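Local structure of polyhedrin (Simulium ubiquitum cypovirus, 5A9A) at residues A37-Y42 with A105-A110; G45-I50 with D209-L214; R120-N125 with S170-F175; G157-I162 with L223-S228. The protein forms the crystalline matrix of the viral occlusion bodies, the polyhedra, which in cypoviruses embed and protect virus particles, and binds uridine triphosphate in these crystals. All coordinates share one frame; numbering follows the deposited sequence.

How the contacts relate
In polyhedrin two antiparallel sheets pack face to face, and the larger is covered on its other side by a helix and the chain after it. Contacts 1 and 3 are buried pairs of antiparallel strands, one from the six-stranded sheet and one from the four-stranded sheet, and their apolar faces meet where I108 touches V121 and F175. Contact 4 is also buried, but it has no hydrogen bond between its segments and relies on the F159 ring. Contact 2, partly buried and nearer the surface, brings the start of helix 211-221 onto strand 47-54. Strand 34-41 of contact 1 lies beside the strand of contact 2, strand 105-111 beside strand 157-163 of contact 4, and E211 joins contacts 2 and 4 through Y225 and S228.

Contact 1 of 4, residues A37-Y42 with A105-A110; sequences AIIFIY and AIMISA
The ring of F40 has one of its faces over I106, whose CG2 lies on that side, while CG1 of I106 approaches F40 CE1 to 3.9 Å; the two side chains rise together from the sheet, flank against flank. F62 meets the same ring edge-to-face. On the same side of the sheet I38 continues the row, its CD1 touching I108 CG2 at 3.8 Å. The other side of the sheet carries I39, I41 and M107. Bent at chi3 (-65°), the M107 chain turns its CE across the isoleucines, 3.9 Å from I39 CG2 and 4.1 Å from I41 CD1.

Between these two layers of side chains the backbones form a regular antiparallel ladder. At the hydrogen-bonded pair I39 and M107 both bonds are short, M107 N to I39 O 2.6 Å and I39 N to M107 O 2.7 Å, and A37 with S109 forms a second such pair. I41 N adds a bond to A105 O.

Strands 34-41 and 105-111 are central in the six-stranded sheet, between strands 47-54 and 157-163. Helix 211-221 covers the I39 and M107 face through L214, whereas the opposite face, with I106 and I108, packs on strands 120-124 and 170-176.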
loop_
_atom_site.group_PDB
_atom_site.type_symbol
_atom_site.label_atom_id
_atom_site.label_comp_id
_atom_site.label_asym_id
_atom_site.label_seq_id
_atom_site.Cartn_x
_atom_site.Cartn_y
_atom_site.Cartn_z
ATOM N N ALA A 37 -2.294 15.137 -9.148
ATOM C CA ALA A 37 -2.384 14.395 -10.400
ATOM C C ALA A 37 -0.993 14.166 -10.980
ATOM O O ALA A 37 -0.281 15.121 -11.305
ATOM C CB ALA A 37 -3.258 15.138 -11.399
ATOM N N ILE A 38 -0.600 12.899 -11.082
ATOM C CA ILE A 38 0.622 12.531 -11.782
ATOM C C ILE A 38 0.254 12.219 -13.224
ATOM O O ILE A 38 -0.551 11.323 -13.482
ATOM C CB ILE A 38 1.285 11.279 -11.175
ATOM C CG1 ILE A 38 1.432 11.419 -9.657
ATOM C CG2 ILE A 38 2.635 11.031 -11.830
ATOM C CD1 ILE A 38 2.369 12.526 -9.214
ATOM N N ILE A 39 0.839 12.958 -14.162
ATOM C CA ILE A 39 0.508 12.802 -15.572
ATOM C C ILE A 39 1.744 12.452 -16.395
ATOM O O ILE A 39 2.705 13.222 -16.444
ATOM C CB ILE A 39 -0.101 14.097 -16.144
ATOM C CG1 ILE A 39 -1.184 14.630 -15.206
ATOM C CG2 ILE A 39 -0.659 13.844 -17.540
ATOM C CD1 ILE A 39 -1.621 16.038 -15.524
ATOM N N PHE A 40 1.713 11.291 -17.041
ATOM C CA PHE A 40 2.799 10.881 -17.922
ATOM C C PHE A 40 2.456 11.198 -19.373
ATOM O O PHE A 40 1.307 11.061 -19.790
ATOM C CB PHE A 40 3.074 9.384 -17.778
ATOM C CG PHE A 40 3.592 8.987 -16.425
ATOM C CD1 PHE A 40 4.949 9.043 -16.144
ATOM C CD2 PHE A 40 2.724 8.550 -15.438
ATOM C CE1 PHE A 40 5.430 8.672 -14.899
ATOM C CE2 PHE A 40 3.198 8.180 -14.193
ATOM C CZ PHE A 40 4.551 8.241 -13.923
ATOM N N ILE A 41 3.460 11.624 -20.131
ATOM C CA ILE A 41 3.302 11.863 -21.560
ATOM C C ILE A 41 4.036 10.771 -22.322
ATOM O O ILE A 41 5.148 10.397 -21.949
ATOM C CB ILE A 41 3.875 13.231 -21.973
ATOM C CG1 ILE A 41 3.361 14.325 -21.036
ATOM C CG2 ILE A 41 3.511 13.537 -23.421
ATOM C CD1 ILE A 41 3.861 15.710 -21.384
ATOM N N TYR A 42 3.422 10.265 -23.387
ATOM C CA TYR A 42 3.986 9.131 -24.116
ATOM C C TYR A 42 4.332 9.451 -25.567
ATOM O O TYR A 42 4.025 10.533 -26.070
ATOM C CB TYR A 42 3.035 7.937 -24.024
ATOM C CG TYR A 42 2.940 7.412 -22.613
ATOM C CD1 TYR A 42 2.035 7.956 -21.708
ATOM C CD2 TYR A 42 3.782 6.403 -22.173
ATOM C CE1 TYR A 42 1.958 7.493 -20.413
ATOM C CE2 TYR A 42 3.712 5.931 -20.879
ATOM C CZ TYR A 42 2.799 6.479 -20.002
ATOM O OH TYR A 42 2.732 6.018 -18.709
ATOM N N ALA A 105 7.971 12.190 -20.544
ATOM C CA ALA A 105 7.926 13.287 -19.586
ATOM C C ALA A 105 6.871 13.047 -18.515
ATOM O O ALA A 105 5.962 12.235 -18.697
ATOM C CB ALA A 105 7.650 14.600 -20.307
ATOM N N ILE A 106 7.000 13.764 -17.402
ATOM C CA ILE A 106 6.018 13.712 -16.325
ATOM C C ILE A 106 5.540 15.120 -16.003
ATOM O O ILE A 106 6.330 16.062 -15.985
ATOM C CB ILE A 106 6.608 13.127 -15.029
ATOM C CG1 ILE A 106 7.526 11.941 -15.325
ATOM C CG2 ILE A 106 5.488 12.724 -14.076
ATOM C CD1 ILE A 106 8.312 11.480 -14.113
ATOM N N MET A 107 4.245 15.261 -15.752
ATOM C CA MET A 107 3.707 16.509 -15.236
ATOM C C MET A 107 3.006 16.221 -13.917
ATOM O O MET A 107 2.237 15.261 -13.808
ATOM C CB MET A 107 2.729 17.141 -16.226
ATOM C CG MET A 107 3.346 17.478 -17.573
ATOM S SD MET A 107 2.193 18.342 -18.656
ATOM C CE MET A 107 0.948 17.080 -18.903
ATOM N N ILE A 108 3.277 17.044 -12.912
ATOM C CA ILE A 108 2.664 16.855 -11.605
ATOM C C ILE A 108 1.913 18.100 -11.157
ATOM O O ILE A 108 2.501 19.171 -10.986
ATOM C CB ILE A 108 3.704 16.482 -10.537
ATOM C CG1 ILE A 108 4.474 15.229 -10.965
ATOM C CG2 ILE A 108 3.020 16.246 -9.197
ATOM C CD1 ILE A 108 5.504 14.767 -9.959
ATOM N N SER A 109 0.606 17.944 -10.982
ATOM C CA SER A 109 -0.241 19.006 -10.466
ATOM C C SER A 109 -0.549 18.721 -9.001
ATOM O O SER A 109 -1.297 17.797 -8.687
ATOM C CB SER A 109 -1.538 19.080 -11.271
ATOM O OG SER A 109 -2.449 19.993 -10.688
ATOM N N ALA A 110 0.041 19.509 -8.109
ATOM C CA ALA A 110 -0.165 19.328 -6.675
ATOM C C ALA A 110 -1.058 20.436 -6.134
ATOM O O ALA A 110 -0.776 21.619 -6.321
ATOM C CB ALA A 110 1.167 19.317 -5.948
#

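Contact 2 of 4, residues G45-I50 with D209-L214; sequences GSYRLI and DNEGDL
S46 and D209 supply the polar part of this contact between a strand and a helix start. S46 OG donates to the backbone carbonyl D209 O at 2.5 Å, unusually short, so the exact length deserves caution; the hydroxyl is tilted 20° from the carbonyl plane. With chi1 at -65°, the hydroxyl stands beside its own backbone N, and S46 CA adds a CA-H...O contact to the same oxygen, which therefore receives two groups from one residue.

Aromatic packing centres on Y47. L214 CD2 sits over the middle of one ring face, 3.8 Å from the centroid and 11° off the normal, a well-centred CH-pi contact. At the edge, Y47 CE1 approaches N210 C to 3.5 Å, so the tyrosine also meets the backbone that leads into the helix. Its OH lies 3.5 Å from E211 CB, where the two side chains cross at a slant; the E211 carboxylate bonds instead to Y225 and S228. The remaining contact is aliphatic: the other methyl of L214, CD1, reaches L49 CD1 at 3.8 Å.

Capping is local to the helix. N210 is the N-cap of helix 211-221, and its OD1 accepts from D213 N at 3.1 Å and, weakly, from G212 N.

The forked L214 thus straddles two residues of strand 47-54, and the serine bond ties down the D209 carbonyl just ahead of the cap. The E211 carboxylate, placed at the positive end of the helix dipole, would probably be stabilised as an anion.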
loop_
_atom_site.group_PDB
_atom_site.type_symbol
_atom_site.label_atom_id
_atom_site.label_comp_id
_atom_site.label_asym_id
_atom_site.label_seq_id
_atom_site.Cartn_x
_atom_site.Cartn_y
_atom_site.Cartn_z
ATOM N N GLY A 45 1.924 10.768 -28.014
ATOM C CA GLY A 45 1.430 12.111 -27.769
ATOM C C GLY A 45 0.247 12.164 -26.819
ATOM O O GLY A 45 -0.349 13.225 -26.622
ATOM N N SER A 46 -0.099 11.025 -26.227
ATOM C CA SER A 46 -1.241 10.959 -25.321
ATOM C C SER A 46 -0.785 10.837 -23.873
ATOM O O SER A 46 0.407 10.703 -23.597
ATOM C CB SER A 46 -2.155 9.790 -25.689
ATOM O OG SER A 46 -2.726 9.988 -26.970
ATOM N N TYR A 47 -1.747 10.876 -22.956
ATOM C CA TYR A 47 -1.448 10.978 -21.535
ATOM C C TYR A 47 -2.025 9.828 -20.720
ATOM O O TYR A 47 -3.031 9.227 -21.088
ATOM C CB TYR A 47 -2.001 12.299 -20.993
ATOM C CG TYR A 47 -1.546 13.502 -21.781
ATOM C CD1 TYR A 47 -2.254 13.930 -22.897
ATOM C CD2 TYR A 47 -0.404 14.204 -21.418
ATOM C CE1 TYR A 47 -1.840 15.025 -23.623
ATOM C CE2 TYR A 47 0.017 15.298 -22.139
ATOM C CZ TYR A 47 -0.705 15.707 -23.241
ATOM O OH TYR A 47 -0.286 16.800 -23.967
ATOM N N ARG A 48 -1.367 9.535 -19.605
ATOM C CA ARG A 48 -1.910 8.639 -18.596
ATOM C C ARG A 48 -1.876 9.375 -17.266
ATOM O O ARG A 48 -0.807 9.772 -16.802
ATOM C CB ARG A 48 -1.095 7.349 -18.514
ATOM C CG ARG A 48 -1.698 6.298 -17.600
ATOM C CD ARG A 48 -0.872 5.023 -17.599
ATOM N NE ARG A 48 0.485 5.251 -17.110
ATOM C CZ ARG A 48 1.048 4.596 -16.097
ATOM N NH1 ARG A 48 0.389 3.631 -15.464
ATOM N NH2 ARG A 48 2.289 4.887 -15.733
ATOM N N LEU A 49 -3.045 9.562 -16.665
ATOM C CA LEU A 49 -3.172 10.400 -15.478
ATOM C C LEU A 49 -3.572 9.582 -14.258
ATOM O O LEU A 49 -4.556 8.843 -14.287
ATOM C CB LEU A 49 -4.200 11.508 -15.732
ATOM C CG LEU A 49 -4.343 12.585 -14.651
ATOM C CD1 LEU A 49 -4.854 13.878 -15.265
ATOM C CD2 LEU A 49 -5.258 12.123 -13.526
ATOM N N ILE A 50 -2.806 9.723 -13.183
ATOM C CA ILE A 50 -3.108 9.027 -11.939
ATOM C C ILE A 50 -3.476 10.026 -10.852
ATOM O O ILE A 50 -2.674 10.878 -10.471
ATOM C CB ILE A 50 -1.937 8.150 -11.474
ATOM C CG1 ILE A 50 -1.527 7.189 -12.594
ATOM C CG2 ILE A 50 -2.321 7.371 -10.227
ATOM C CD1 ILE A 50 -0.515 7.770 -13.560
ATOM N N ASP A 209 -6.554 11.194 -24.649
ATOM C CA ASP A 209 -5.993 11.172 -26.000
ATOM C C ASP A 209 -5.074 12.352 -26.313
ATOM O O ASP A 209 -4.017 12.179 -26.922
ATOM C CB ASP A 209 -7.112 11.145 -27.041
ATOM C CG ASP A 209 -7.848 9.823 -27.079
ATOM O OD1 ASP A 209 -7.392 8.859 -26.429
ATOM O OD2 ASP A 209 -8.881 9.750 -27.775
ATOM N N ASN A 210 -5.486 13.549 -25.910
ATOM C CA ASN A 210 -4.802 14.766 -26.330
ATOM C C ASN A 210 -4.862 15.848 -25.257
ATOM O O ASN A 210 -5.527 15.683 -24.236
ATOM C CB ASN A 210 -5.421 15.284 -27.627
ATOM C CG ASN A 210 -6.877 15.658 -27.463
ATOM O OD1 ASN A 210 -7.196 16.735 -26.962
ATOM N ND2 ASN A 210 -7.773 14.767 -27.884
ATOM N N GLU A 211 -4.172 16.959 -25.489
ATOM C CA GLU A 211 -4.052 17.986 -24.457
ATOM C C GLU A 211 -5.348 18.766 -24.249
ATOM O O GLU A 211 -5.578 19.312 -23.172
ATOM C CB GLU A 211 -2.907 18.952 -24.764
ATOM C CG GLU A 211 -2.635 19.910 -23.613
ATOM C CD GLU A 211 -1.396 20.761 -23.816
ATOM O OE1 GLU A 211 -0.993 20.972 -24.979
ATOM O OE2 GLU A 211 -0.825 21.215 -22.804
ATOM N N GLY A 212 -6.191 18.821 -25.274
ATOM C CA GLY A 212 -7.487 19.462 -25.144
ATOM C C GLY A 212 -8.344 18.737 -24.126
ATOM O O GLY A 212 -8.959 19.359 -23.259
ATOM N N ASP A 213 -8.382 17.412 -24.234
ATOM C CA ASP A 213 -9.122 16.582 -23.294
ATOM C C ASP A 213 -8.524 16.691 -21.891
ATOM O O ASP A 213 -9.239 16.635 -20.890
ATOM C CB ASP A 213 -9.106 15.122 -23.754
ATOM C CG ASP A 213 -9.886 14.906 -25.042
ATOM O OD1 ASP A 213 -10.309 15.908 -25.656
ATOM O OD2 ASP A 213 -10.070 13.739 -25.447
ATOM N N LEU A 214 -7.205 16.840 -21.827
ATOM C CA LEU A 214 -6.511 16.952 -20.549
ATOM C C LEU A 214 -6.833 18.277 -19.861
ATOM O O LEU A 214 -7.137 18.307 -18.669
ATOM C CB LEU A 214 -5.001 16.813 -20.747
ATOM C CG LEU A 214 -4.136 17.003 -19.498
ATOM C CD1 LEU A 214 -4.585 16.077 -18.372
ATOM C CD2 LEU A 214 -2.674 16.766 -19.835
#

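Contact 3 of 4, residues R120-N125 with S170-F175; sequences RVEVEN and SLKFKF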
loop_
_atom_site.group_PDB
_atom_site.type_symbol
_atom_site.label_atom_id
_atom_site.label_comp_id
_atom_site.label_asym_id
_atom_site.label_seq_id
_atom_site.Cartn_x
_atom_site.Cartn_y
_atom_site.Cartn_z
ATOM N N ARG A 120 8.764 16.666 -1.619
ATOM C CA ARG A 120 9.870 15.998 -2.289
ATOM C C ARG A 120 9.343 15.259 -3.511
ATOM O O ARG A 120 8.408 14.468 -3.405
ATOM C CB ARG A 120 10.551 14.991 -1.359
ATOM C CG ARG A 120 11.088 15.568 -0.055
ATOM C CD ARG A 120 12.278 16.489 -0.271
ATOM N NE ARG A 120 12.876 16.897 0.999
ATOM C CZ ARG A 120 12.557 18.007 1.662
ATOM N NH1 ARG A 120 11.648 18.844 1.177
ATOM N NH2 ARG A 120 13.155 18.285 2.813
ATOM N N VAL A 121 9.936 15.533 -4.667
ATOM C CA VAL A 121 9.659 14.774 -5.879
ATOM C C VAL A 121 10.991 14.364 -6.480
ATOM O O VAL A 121 11.803 15.211 -6.851
ATOM C CB VAL A 121 8.862 15.588 -6.911
ATOM C CG1 VAL A 121 8.684 14.785 -8.195
ATOM C CG2 VAL A 121 7.509 15.997 -6.344
ATOM N N GLU A 122 11.222 13.061 -6.571
ATOM C CA GLU A 122 12.530 12.572 -6.976
ATOM C C GLU A 122 12.443 11.582 -8.128
ATOM O O GLU A 122 11.693 10.607 -8.075
ATOM C CB GLU A 122 13.238 11.931 -5.781
ATOM C CG GLU A 122 14.715 11.658 -6.014
ATOM C CD GLU A 122 15.485 11.475 -4.717
ATOM O OE1 GLU A 122 15.260 10.457 -4.028
ATOM O OE2 GLU A 122 16.313 12.352 -4.386
ATOM N N VAL A 123 13.211 11.853 -9.176
ATOM C CA VAL A 123 13.342 10.924 -10.286
ATOM C C VAL A 123 14.438 9.932 -9.931
ATOM O O VAL A 123 15.619 10.278 -9.895
ATOM C CB VAL A 123 13.691 11.654 -11.592
ATOM C CG1 VAL A 123 13.762 10.671 -12.749
ATOM C CG2 VAL A 123 12.666 12.741 -11.875
ATOM N N GLU A 124 14.034 8.696 -9.657
ATOM C CA GLU A 124 14.953 7.676 -9.172
ATOM C C GLU A 124 15.470 6.852 -10.338
ATOM O O GLU A 124 14.984 6.991 -11.460
ATOM C CB GLU A 124 14.236 6.768 -8.172
ATOM C CG GLU A 124 13.422 7.522 -7.126
ATOM C CD GLU A 124 14.293 8.272 -6.133
ATOM O OE1 GLU A 124 15.530 8.285 -6.306
ATOM O OE2 GLU A 124 13.734 8.852 -5.177
ATOM N N ASN A 125 16.455 5.997 -10.079
ATOM C CA ASN A 125 16.969 5.115 -11.118
ATOM C C ASN A 125 16.090 3.874 -11.247
ATOM O O ASN A 125 15.005 3.816 -10.667
ATOM C CB ASN A 125 18.432 4.738 -10.854
ATOM C CG ASN A 125 18.621 3.962 -9.566
ATOM O OD1 ASN A 125 17.702 3.309 -9.075
ATOM N ND2 ASN A 125 19.828 4.028 -9.014
ATOM N N SER A 170 12.501 6.011 -12.552
ATOM C CA SER A 170 11.233 5.794 -11.875
ATOM C C SER A 170 10.937 7.026 -11.023
ATOM O O SER A 170 11.558 8.071 -11.216
ATOM C CB SER A 170 11.294 4.521 -11.027
ATOM O OG SER A 170 12.348 4.579 -10.083
ATOM N N LEU A 171 10.002 6.919 -10.085
ATOM C CA LEU A 171 9.521 8.105 -9.379
ATOM C C LEU A 171 9.143 7.833 -7.926
ATOM O O LEU A 171 8.517 6.821 -7.613
ATOM C CB LEU A 171 8.315 8.684 -10.125
ATOM C CG LEU A 171 7.803 10.052 -9.669
ATOM C CD1 LEU A 171 8.763 11.151 -10.097
ATOM C CD2 LEU A 171 6.413 10.311 -10.226
ATOM N N LYS A 172 9.530 8.753 -7.046
ATOM C CA LYS A 172 9.131 8.715 -5.641
ATOM C C LYS A 172 8.753 10.131 -5.220
ATOM O O LYS A 172 9.425 11.089 -5.602
ATOM C CB LYS A 172 10.270 8.178 -4.765
ATOM C CG LYS A 172 9.835 7.754 -3.364
ATOM C CD LYS A 172 10.952 7.028 -2.609
ATOM C CE LYS A 172 12.027 7.992 -2.123
ATOM N NZ LYS A 172 13.079 7.306 -1.311
ATOM N N PHE A 173 7.680 10.275 -4.448
ATOM C CA PHE A 173 7.184 11.610 -4.106
ATOM C C PHE A 173 6.534 11.706 -2.730
ATOM O O PHE A 173 6.083 10.708 -2.166
ATOM C CB PHE A 173 6.185 12.087 -5.163
ATOM C CG PHE A 173 5.093 11.100 -5.452
ATOM C CD1 PHE A 173 3.922 11.105 -4.712
ATOM C CD2 PHE A 173 5.235 10.168 -6.467
ATOM C CE1 PHE A 173 2.915 10.193 -4.974
ATOM C CE2 PHE A 173 4.233 9.256 -6.739
ATOM C CZ PHE A 173 3.067 9.270 -5.989
ATOM N N LYS A 174 6.484 12.930 -2.212
ATOM C CA LYS A 174 5.872 13.217 -0.920
ATOM C C LYS A 174 5.260 14.615 -0.937
ATOM O O LYS A 174 5.958 15.597 -1.177
ATOM C CB LYS A 174 6.916 13.132 0.197
ATOM C CG LYS A 174 6.329 13.261 1.595
ATOM C CD LYS A 174 7.105 14.252 2.451
ATOM C CE LYS A 174 8.513 13.769 2.758
ATOM N NZ LYS A 174 9.079 14.480 3.939
ATOM N N PHE A 175 3.956 14.697 -0.688
ATOM C CA PHE A 175 3.266 15.980 -0.597
ATOM C C PHE A 175 2.501 16.062 0.719
ATOM O O PHE A 175 1.367 15.602 0.802
ATOM C CB PHE A 175 2.297 16.156 -1.771
ATOM C CG PHE A 175 2.955 16.064 -3.119
ATOM C CD1 PHE A 175 3.526 17.182 -3.706
ATOM C CD2 PHE A 175 2.996 14.861 -3.802
ATOM C CE1 PHE A 175 4.136 17.095 -4.947
ATOM C CE2 PHE A 175 3.599 14.771 -5.043
ATOM C CZ PHE A 175 4.169 15.889 -5.615
#
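The shortest backbone bond between R120-N125 and S170-F175 runs from K174 N to R120 O, at 2.7 Å. It belongs to an antiparallel ladder of hydrogen-bonded pairs, R120 with K174, E122 with K172 and E124 with S170. Where the strand of E124 ends, S170 prolongs the ladder with its side chain: chi1 of 57° sets OG between the backbone N and the carbonyl carbon, from where it donates to N125 O at 2.8 Å.

One face is charged. E124, bent at chi2 (-70°), brings OE2 across the aliphatic part of K172, 3.6 Å from its CB; K172 NZ is 4.2 Å from that oxygen, beyond a salt bridge, and bonds to A139 O. The E122 carboxylate is held by G141 and N130. OE1 of E122 and OE2 of E124 are only 2.5 Å apart.

On the opposite face V121 meets two partners. Its CG2 presses on F175 CZ at 3.4 Å, and CG1 meets L171 CD1 at 4.1 Å.

These strands are the middle pair of the four-stranded sheet, between strands 57-62 and 145-146. Their apolar face packs on strands 105-111 and 157-163 of the larger sheet, while K174 makes a weak bond to N197 of the third subunit.

Contact 4 of 4, residues G157-I162 with L223-S228; sequences GRFLYI and LCYIDS
F159 reaches from strand 157-163 toward the chain at C224-I226, and its atoms meet C224, Y225 and I226 in turn. CB lies 3.9 Å from I226 CG1 and 4.1 Å from C224 SG, and CG also faces I226 CG1. With CG anti to the backbone N (chi1 -169°), the ring is carried over the backbone of the other segment, and I226 N lies above its centre, 3.7 Å from the plane. On one side of the ring CD1 approaches C224 O, and F159 CE1 then comes within 3.6 Å of Y225 CD1. On the other, CD2 rests against I226 CG1, while F159 CE2 approaches I226 O to 3.5 Å. CZ, at the tip, touches both Y225 CD1 and I226 O. The rings of F159 and Y225 sit obliquely, their planes 79° apart, whereas F159 and I226 run antiparallel, flank to flank.

C224 packs nearer the start of the strand. Its SG lies 3.3 Å from R158 O and touches G157, whose lack of a side chain lets the sulfur come close to the backbone.

No hydrogen bond links the two segments directly; polar groups find partners around them. C224 O accepts from S109 OG, and Y225 OH bonds to E211 of helix 211-221. The segment after that helix is thus tied to strand 105-111 by C224 and to the helix by Y225, while F159 packs it on the six-stranded sheet; Y225 pairs onward with D233 of strand 232-234.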
loop_
_atom_site.group_PDB
_atom_site.type_symbol
_atom_site.label_atom_id
_atom_site.label_comp_id
_atom_site.label_asym_id
_atom_site.label_seq_id
_atom_site.Cartn_x
_atom_site.Cartn_y
_atom_site.Cartn_z
ATOM N N GLY A 157 -2.240 25.737 -5.670
ATOM C CA GLY A 157 -1.679 24.753 -6.578
ATOM C C GLY A 157 -0.372 25.129 -7.241
ATOM O O GLY A 157 -0.150 26.288 -7.600
ATOM N N ARG A 158 0.489 24.129 -7.410
ATOM C CA ARG A 158 1.739 24.293 -8.144
ATOM C C ARG A 158 1.899 23.142 -9.130
ATOM O O ARG A 158 1.304 22.082 -8.948
ATOM C CB ARG A 158 2.926 24.355 -7.180
ATOM C CG ARG A 158 2.772 25.422 -6.110
ATOM C CD ARG A 158 4.086 25.732 -5.414
ATOM N NE ARG A 158 3.918 26.761 -4.390
ATOM C CZ ARG A 158 4.880 27.173 -3.569
ATOM N NH1 ARG A 158 6.096 26.645 -3.639
ATOM N NH2 ARG A 158 4.621 28.115 -2.673
ATOM N N PHE A 159 2.712 23.359 -10.161
ATOM C CA PHE A 159 2.770 22.463 -11.310
ATOM C C PHE A 159 4.228 22.226 -11.707
ATOM O O PHE A 159 5.000 23.177 -11.842
ATOM C CB PHE A 159 1.989 23.097 -12.465
ATOM C CG PHE A 159 1.733 22.175 -13.621
ATOM C CD1 PHE A 159 0.701 21.253 -13.578
ATOM C CD2 PHE A 159 2.505 22.251 -14.764
ATOM C CE1 PHE A 159 0.455 20.414 -14.653
ATOM C CE2 PHE A 159 2.264 21.418 -15.840
ATOM C CZ PHE A 159 1.238 20.497 -15.784
ATOM N N LEU A 160 4.603 20.962 -11.883
ATOM C CA LEU A 160 5.989 20.614 -12.193
ATOM C C LEU A 160 6.097 19.802 -13.481
ATOM O O LEU A 160 5.337 18.857 -13.694
ATOM C CB LEU A 160 6.608 19.821 -11.039
ATOM C CG LEU A 160 8.070 19.406 -11.203
ATOM C CD1 LEU A 160 8.992 20.615 -11.108
ATOM C CD2 LEU A 160 8.446 18.372 -10.155
ATOM N N TYR A 161 7.050 20.174 -14.331
ATOM C CA TYR A 161 7.344 19.417 -15.544
ATOM C C TYR A 161 8.677 18.688 -15.404
ATOM O O TYR A 161 9.679 19.279 -14.999
ATOM C CB TYR A 161 7.384 20.342 -16.764
ATOM C CG TYR A 161 7.716 19.629 -18.057
ATOM C CD1 TYR A 161 9.034 19.473 -18.468
ATOM C CD2 TYR A 161 6.713 19.101 -18.860
ATOM C CE1 TYR A 161 9.342 18.823 -19.648
ATOM C CE2 TYR A 161 7.012 18.447 -20.039
ATOM C CZ TYR A 161 8.326 18.309 -20.427
ATOM O OH TYR A 161 8.628 17.655 -21.599
ATOM N N ILE A 162 8.682 17.403 -15.737
ATOM C CA ILE A 162 9.898 16.604 -15.668
ATOM C C ILE A 162 10.146 15.904 -16.996
ATOM O O ILE A 162 9.389 15.015 -17.377
ATOM C CB ILE A 162 9.807 15.529 -14.567
ATOM C CG1 ILE A 162 9.509 16.174 -13.213
ATOM C CG2 ILE A 162 11.095 14.723 -14.505
ATOM C CD1 ILE A 162 9.386 15.177 -12.079
ATOM N N LEU A 223 -7.880 21.167 -10.801
ATOM C CA LEU A 223 -6.487 20.915 -10.471
ATOM C C LEU A 223 -5.663 21.815 -11.377
ATOM O O LEU A 223 -5.990 21.965 -12.553
ATOM C CB LEU A 223 -6.149 19.448 -10.731
ATOM C CG LEU A 223 -7.047 18.450 -9.996
ATOM C CD1 LEU A 223 -6.818 17.030 -10.488
ATOM C CD2 LEU A 223 -6.813 18.548 -8.495
ATOM N N CYS A 224 -4.609 22.427 -10.847
ATOM C CA CYS A 224 -3.879 23.417 -11.627
ATOM C C CYS A 224 -3.174 22.757 -12.806
ATOM O O CYS A 224 -2.724 21.614 -12.721
ATOM C CB CYS A 224 -2.888 24.208 -10.766
ATOM S SG CYS A 224 -1.418 23.309 -10.236
ATOM N N TYR A 225 -3.102 23.482 -13.914
ATOM C CA TYR A 225 -2.486 22.957 -15.119
ATOM C C TYR A 225 -1.869 24.071 -15.944
ATOM O O TYR A 225 -2.478 25.117 -16.142
ATOM C CB TYR A 225 -3.514 22.212 -15.971
ATOM C CG TYR A 225 -2.907 21.590 -17.207
ATOM C CD1 TYR A 225 -2.150 20.428 -17.119
ATOM C CD2 TYR A 225 -3.083 22.165 -18.458
ATOM C CE1 TYR A 225 -1.582 19.859 -18.242
ATOM C CE2 TYR A 225 -2.522 21.600 -19.589
ATOM C CZ TYR A 225 -1.774 20.448 -19.475
ATOM O OH TYR A 225 -1.215 19.880 -20.596
ATOM N N ILE A 226 -0.652 23.830 -16.418
ATOM C CA ILE A 226 0.018 24.729 -17.342
ATOM C C ILE A 226 0.216 23.960 -18.639
ATOM O O ILE A 226 0.823 22.890 -18.641
ATOM C CB ILE A 226 1.378 25.186 -16.784
ATOM C CG1 ILE A 226 1.229 25.613 -15.320
ATOM C CG2 ILE A 226 1.946 26.315 -17.630
ATOM C CD1 ILE A 226 2.477 26.230 -14.726
ATOM N N ASP A 227 -0.308 24.486 -19.742
ATOM C CA ASP A 227 -0.311 23.734 -20.990
ATOM C C ASP A 227 1.040 23.783 -21.689
ATOM O O ASP A 227 1.978 24.419 -21.210
ATOM C CB ASP A 227 -1.427 24.219 -21.924
ATOM C CG ASP A 227 -1.261 25.668 -22.346
ATOM O OD1 ASP A 227 -0.114 26.104 -22.589
ATOM O OD2 ASP A 227 -2.291 26.367 -22.456
ATOM N N SER A 228 1.130 23.102 -22.825
ATOM C CA SER A 228 2.393 22.947 -23.541
ATOM C C SER A 228 2.969 24.276 -24.027
ATOM O O SER A 228 4.143 24.352 -24.387
ATOM C CB SER A 228 2.208 21.998 -24.728
ATOM O OG SER A 228 1.151 22.432 -25.570
#